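Local coordinates for protein aldehyde dehydrogenase 12 (Zea mays, PDB 6D97) that probably catalyses the NAD-dependent oxidation of L-glutamate gamma-semialdehyde to glutamate, the last step of proline catabolism in plants, at residues Leu89-Leu101 / Asn183-Ile195. Residues are numbered along the deposited sequence; the frame is centred on the assembly and turned at random.
Sequences LSKCPKHGLHNPL and NGYRWPYGPVAII. With NAD (nicotinamide-adenine-dinucleotide), chain E.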
# COMPACT_ATOMS: atom_id res chain seq x y z
N LEU A 89 -6.36 6.64 33.57
CA LEU A 89 -5.43 6.25 32.52
C LEU A 89 -4.80 4.90 32.82
O LEU A 89 -4.60 4.09 31.91
CB LEU A 89 -4.35 7.32 32.35
CG LEU A 89 -4.69 8.56 31.53
CD1 LEU A 89 -3.67 9.65 31.78
CD2 LEU A 89 -4.73 8.19 30.06
N SER A 90 -4.51 4.63 34.10
CA SER A 90 -3.87 3.37 34.47
C SER A 90 -4.77 2.16 34.19
O SER A 90 -4.27 1.03 34.16
CB SER A 90 -3.48 3.39 35.95
OG SER A 90 -4.59 3.07 36.77
N LYS A 91 -6.07 2.38 33.99
CA LYS A 91 -6.96 1.27 33.66
C LYS A 91 -6.73 0.76 32.24
O LYS A 91 -7.14 -0.37 31.93
CB LYS A 91 -8.42 1.70 33.83
CG LYS A 91 -8.83 1.82 35.29
CD LYS A 91 -10.27 2.29 35.46
CE LYS A 91 -10.55 2.58 36.92
NZ LYS A 91 -12.00 2.61 37.23
N CYS A 92 -6.08 1.54 31.39
CA CYS A 92 -5.81 1.11 30.02
C CYS A 92 -4.44 0.43 29.96
O CYS A 92 -3.42 1.09 30.19
CB CYS A 92 -5.85 2.28 29.07
SG CYS A 92 -5.57 1.82 27.34
N PRO A 93 -4.37 -0.86 29.64
CA PRO A 93 -3.07 -1.53 29.52
C PRO A 93 -2.34 -1.08 28.27
O PRO A 93 -2.90 -0.41 27.39
CB PRO A 93 -3.44 -3.01 29.45
CG PRO A 93 -4.77 -2.99 28.76
CD PRO A 93 -5.48 -1.75 29.25
N LYS A 94 -1.07 -1.48 28.17
CA LYS A 94 -0.27 -1.06 27.03
C LYS A 94 -0.70 -1.76 25.74
O LYS A 94 -0.31 -1.30 24.65
CB LYS A 94 1.21 -1.29 27.31
CG LYS A 94 1.81 -0.22 28.19
CD LYS A 94 3.27 -0.52 28.52
CE LYS A 94 3.38 -1.49 29.68
NZ LYS A 94 4.78 -1.65 30.16
N HIS A 95 -1.47 -2.84 25.83
CA HIS A 95 -2.07 -3.44 24.64
C HIS A 95 -3.45 -2.88 24.32
O HIS A 95 -4.19 -3.49 23.54
CB HIS A 95 -2.12 -4.97 24.76
CG HIS A 95 -2.41 -5.48 26.14
ND1 HIS A 95 -3.68 -5.78 26.57
CD2 HIS A 95 -1.59 -5.79 27.17
CE1 HIS A 95 -3.64 -6.22 27.81
NE2 HIS A 95 -2.37 -6.24 28.20
N GLY A 96 -3.79 -1.73 24.90
CA GLY A 96 -4.89 -0.92 24.42
C GLY A 96 -6.26 -1.34 24.93
O GLY A 96 -6.45 -2.41 25.51
N LEU A 97 -7.22 -0.44 24.73
CA LEU A 97 -8.62 -0.82 24.89
C LEU A 97 -9.02 -1.85 23.85
O LEU A 97 -9.91 -2.67 24.09
CB LEU A 97 -9.53 0.41 24.78
CG LEU A 97 -9.29 1.53 25.80
CD1 LEU A 97 -10.36 2.60 25.71
CD2 LEU A 97 -9.26 0.93 27.19
N HIS A 98 -8.36 -1.83 22.69
CA HIS A 98 -8.48 -2.86 21.68
C HIS A 98 -7.26 -2.78 20.78
O HIS A 98 -6.53 -1.78 20.78
CB HIS A 98 -9.77 -2.70 20.86
CG HIS A 98 -9.84 -1.41 20.09
ND1 HIS A 98 -10.46 -0.28 20.58
CD2 HIS A 98 -9.36 -1.07 18.87
CE1 HIS A 98 -10.37 0.69 19.70
NE2 HIS A 98 -9.70 0.24 18.65
N ASN A 99 -7.03 -3.84 20.02
CA ASN A 99 -5.95 -3.89 19.05
C ASN A 99 -6.38 -4.86 17.95
O ASN A 99 -7.46 -5.45 18.07
CB ASN A 99 -4.63 -4.29 19.72
CG ASN A 99 -4.70 -5.62 20.44
OD1 ASN A 99 -4.98 -6.65 19.83
ND2 ASN A 99 -4.41 -5.61 21.74
N PRO A 100 -5.61 -5.04 16.88
CA PRO A 100 -6.08 -5.91 15.78
C PRO A 100 -6.43 -7.33 16.20
O PRO A 100 -7.10 -8.02 15.43
CB PRO A 100 -4.90 -5.89 14.80
CG PRO A 100 -4.28 -4.58 14.99
CD PRO A 100 -4.39 -4.29 16.47
N LEU A 101 -6.00 -7.79 17.38
CA LEU A 101 -6.29 -9.15 17.82
C LEU A 101 -7.20 -9.22 19.04
O LEU A 101 -7.61 -10.32 19.42
CB LEU A 101 -4.99 -9.90 18.13
CG LEU A 101 -4.04 -10.14 16.95
CD1 LEU A 101 -2.86 -11.00 17.38
CD2 LEU A 101 -4.78 -10.77 15.78
N ASN A 183 4.07 -11.03 10.20
CA ASN A 183 2.96 -10.09 10.11
C ASN A 183 3.34 -8.76 10.74
O ASN A 183 3.97 -8.73 11.80
CB ASN A 183 1.71 -10.65 10.80
CG ASN A 183 1.29 -11.99 10.25
OD1 ASN A 183 1.93 -13.01 10.51
ND2 ASN A 183 0.21 -12.00 9.50
N GLY A 184 2.93 -7.67 10.11
CA GLY A 184 3.13 -6.35 10.67
C GLY A 184 1.82 -5.66 11.03
O GLY A 184 1.00 -5.40 10.14
N TYR A 185 1.62 -5.36 12.31
CA TYR A 185 0.38 -4.78 12.79
C TYR A 185 0.59 -3.34 13.25
O TYR A 185 1.72 -2.90 13.48
CB TYR A 185 -0.19 -5.59 13.96
CG TYR A 185 -0.71 -6.95 13.59
CD1 TYR A 185 -2.03 -7.12 13.16
CD2 TYR A 185 0.10 -8.08 13.67
CE1 TYR A 185 -2.52 -8.36 12.82
CE2 TYR A 185 -0.38 -9.33 13.34
CZ TYR A 185 -1.69 -9.47 12.92
OH TYR A 185 -2.16 -10.71 12.58
N ARG A 186 -0.52 -2.61 13.37
CA ARG A 186 -0.53 -1.30 14.00
C ARG A 186 -1.07 -1.49 15.41
O ARG A 186 -2.27 -1.72 15.60
CB ARG A 186 -1.39 -0.31 13.21
CG ARG A 186 -1.01 -0.16 11.74
CD ARG A 186 0.46 0.16 11.56
NE ARG A 186 0.87 1.31 12.36
CZ ARG A 186 2.11 1.79 12.39
NH1 ARG A 186 3.06 1.22 11.67
NH2 ARG A 186 2.40 2.84 13.16
N TRP A 187 -0.18 -1.41 16.39
CA TRP A 187 -0.53 -1.62 17.79
C TRP A 187 -0.79 -0.29 18.47
O TRP A 187 -0.11 0.70 18.18
CB TRP A 187 0.59 -2.34 18.52
CG TRP A 187 0.12 -3.46 19.38
CD1 TRP A 187 0.19 -3.55 20.74
CD2 TRP A 187 -0.50 -4.66 18.92
NE1 TRP A 187 -0.35 -4.74 21.16
CE2 TRP A 187 -0.78 -5.44 20.07
CE3 TRP A 187 -0.84 -5.16 17.66
CZ2 TRP A 187 -1.39 -6.69 19.98
CZ3 TRP A 187 -1.45 -6.40 17.58
CH2 TRP A 187 -1.72 -7.15 18.74
N PRO A 188 -1.75 -0.22 19.39
CA PRO A 188 -1.97 1.02 20.13
C PRO A 188 -0.85 1.26 21.13
O PRO A 188 0.01 0.42 21.36
CB PRO A 188 -3.31 0.78 20.84
CG PRO A 188 -3.34 -0.69 21.04
CD PRO A 188 -2.66 -1.29 19.83
N TYR A 189 -0.88 2.45 21.73
CA TYR A 189 0.03 2.75 22.82
C TYR A 189 -0.62 2.55 24.19
O TYR A 189 0.10 2.32 25.17
CB TYR A 189 0.53 4.19 22.71
CG TYR A 189 1.45 4.45 21.55
CD1 TYR A 189 2.80 4.13 21.60
CD2 TYR A 189 0.98 5.08 20.40
CE1 TYR A 189 3.64 4.39 20.53
CE2 TYR A 189 1.81 5.34 19.34
CZ TYR A 189 3.14 5.00 19.41
OH TYR A 189 3.95 5.28 18.34
N GLY A 190 -1.94 2.64 24.27
CA GLY A 190 -2.63 2.50 25.53
C GLY A 190 -3.03 3.85 26.10
O GLY A 190 -3.78 4.61 25.49
N PRO A 191 -2.52 4.17 27.29
CA PRO A 191 -2.83 5.46 27.92
C PRO A 191 -2.05 6.57 27.23
O PRO A 191 -0.82 6.52 27.16
CB PRO A 191 -2.40 5.27 29.37
CG PRO A 191 -1.29 4.26 29.29
CD PRO A 191 -1.60 3.36 28.11
N VAL A 192 -2.77 7.57 26.72
CA VAL A 192 -2.18 8.66 25.96
C VAL A 192 -2.81 9.98 26.40
O VAL A 192 -3.82 10.01 27.10
CB VAL A 192 -2.32 8.47 24.44
CG1 VAL A 192 -1.76 7.13 24.01
CG2 VAL A 192 -3.77 8.60 24.02
N ALA A 193 -2.20 11.08 25.95
CA ALA A 193 -2.65 12.42 26.27
C ALA A 193 -2.70 13.27 25.00
O ALA A 193 -1.93 13.05 24.06
CB ALA A 193 -1.75 13.09 27.30
N ILE A 194 -3.63 14.22 24.99
CA ILE A 194 -3.81 15.15 23.87
C ILE A 194 -3.94 16.55 24.43
O ILE A 194 -4.74 16.80 25.34
CB ILE A 194 -5.04 14.79 23.02
CG1 ILE A 194 -4.95 13.35 22.56
CG2 ILE A 194 -5.13 15.70 21.81
CD1 ILE A 194 -6.25 12.82 21.99
N ILE A 195 -3.15 17.48 23.88
CA ILE A 195 -3.09 18.86 24.33
C ILE A 195 -3.18 19.76 23.10
O ILE A 195 -2.31 19.68 22.22
CB ILE A 195 -1.80 19.14 25.12
CG1 ILE A 195 -1.64 18.13 26.27
CG2 ILE A 195 -1.79 20.56 25.64
CD1 ILE A 195 -0.30 18.20 26.96
PA NAD E . 0.54 26.96 23.94
O1A NAD E . 1.87 26.16 23.83
O2A NAD E . 0.49 28.20 24.69
O5B NAD E . -0.63 26.35 24.61
C5B NAD E . -1.29 25.26 24.01
C4B NAD E . -1.81 24.23 25.00
O4B NAD E . -0.78 23.60 25.74
C3B NAD E . -2.81 24.78 25.96
O3B NAD E . -3.82 23.87 26.19
C2B NAD E . -2.01 24.99 27.17
O2B NAD E . -2.80 24.95 28.30
C1B NAD E . -1.07 23.85 27.09
N9A NAD E . 0.17 24.01 27.81
C8A NAD E . 0.94 25.14 27.96
N7A NAD E . 2.02 24.85 28.69
C5A NAD E . 2.00 23.50 29.03
C6A NAD E . 2.84 22.66 29.74
N6A NAD E . 4.04 23.18 30.32
N1A NAD E . 2.52 21.36 29.89
C2A NAD E . 1.39 20.84 29.35
N3A NAD E . 0.55 21.63 28.64
C4A NAD E . 0.83 22.94 28.47
O3 NAD E . -0.12 27.45 22.72
PN NAD E . -0.36 28.97 22.32
O1N NAD E . -0.84 28.86 20.83
O2N NAD E . -1.48 29.58 23.12
O5D NAD E . 0.87 29.84 22.37
O HOH W 1 1.88 -0.41 23.22
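Asn99 stacks on the indole of Trp187. The amide plane lies 18° from the ring plane, and Asn99 CB sits over the centre of the six-membered ring, 4.0 Å from its centroid, in a CH-pi contact. Three hydrogen bonds grip the amide. Asn99 ND2 donates to His95 O (2.8 Å) and to Gly479 O of a neighbouring subunit. Asn99 OD1 accepts from Leu101 N (2.9 Å), which makes an Asx turn. With CG between the backbone N and the carbonyl carbon (chi1 57°), the amide reaches back to His95 O and lies over the indole. A leucine here would probably leave His95 O, Leu101 N and Gly479 O of the neighbouring subunit without this mate, and lose the flat amide stack.

Prolines carry much of the apolar packing. Pro100 CB meets Tyr185 CD1 at 3.5 Å, and Pro188 CG packs on Gly96 CA (3.7 Å). Leu89 CD2 touches Pro191 CB (3.8 Å) where the first Rossmann strand, 191-196, begins. Leu101 CG lies at the indole edge.

One water donates to both Lys94 O and Pro188 O, each at 2.8 Å. Gly190 CA lies against Pro93 O, where a side chain would clash.

The contact joins the loop to the passage from strand 180-187 into the NAD-binding sheet. No direct hydrogen bond crosses it, so the fit rests on apolar shape and stacking, with a water bridging the two backbones.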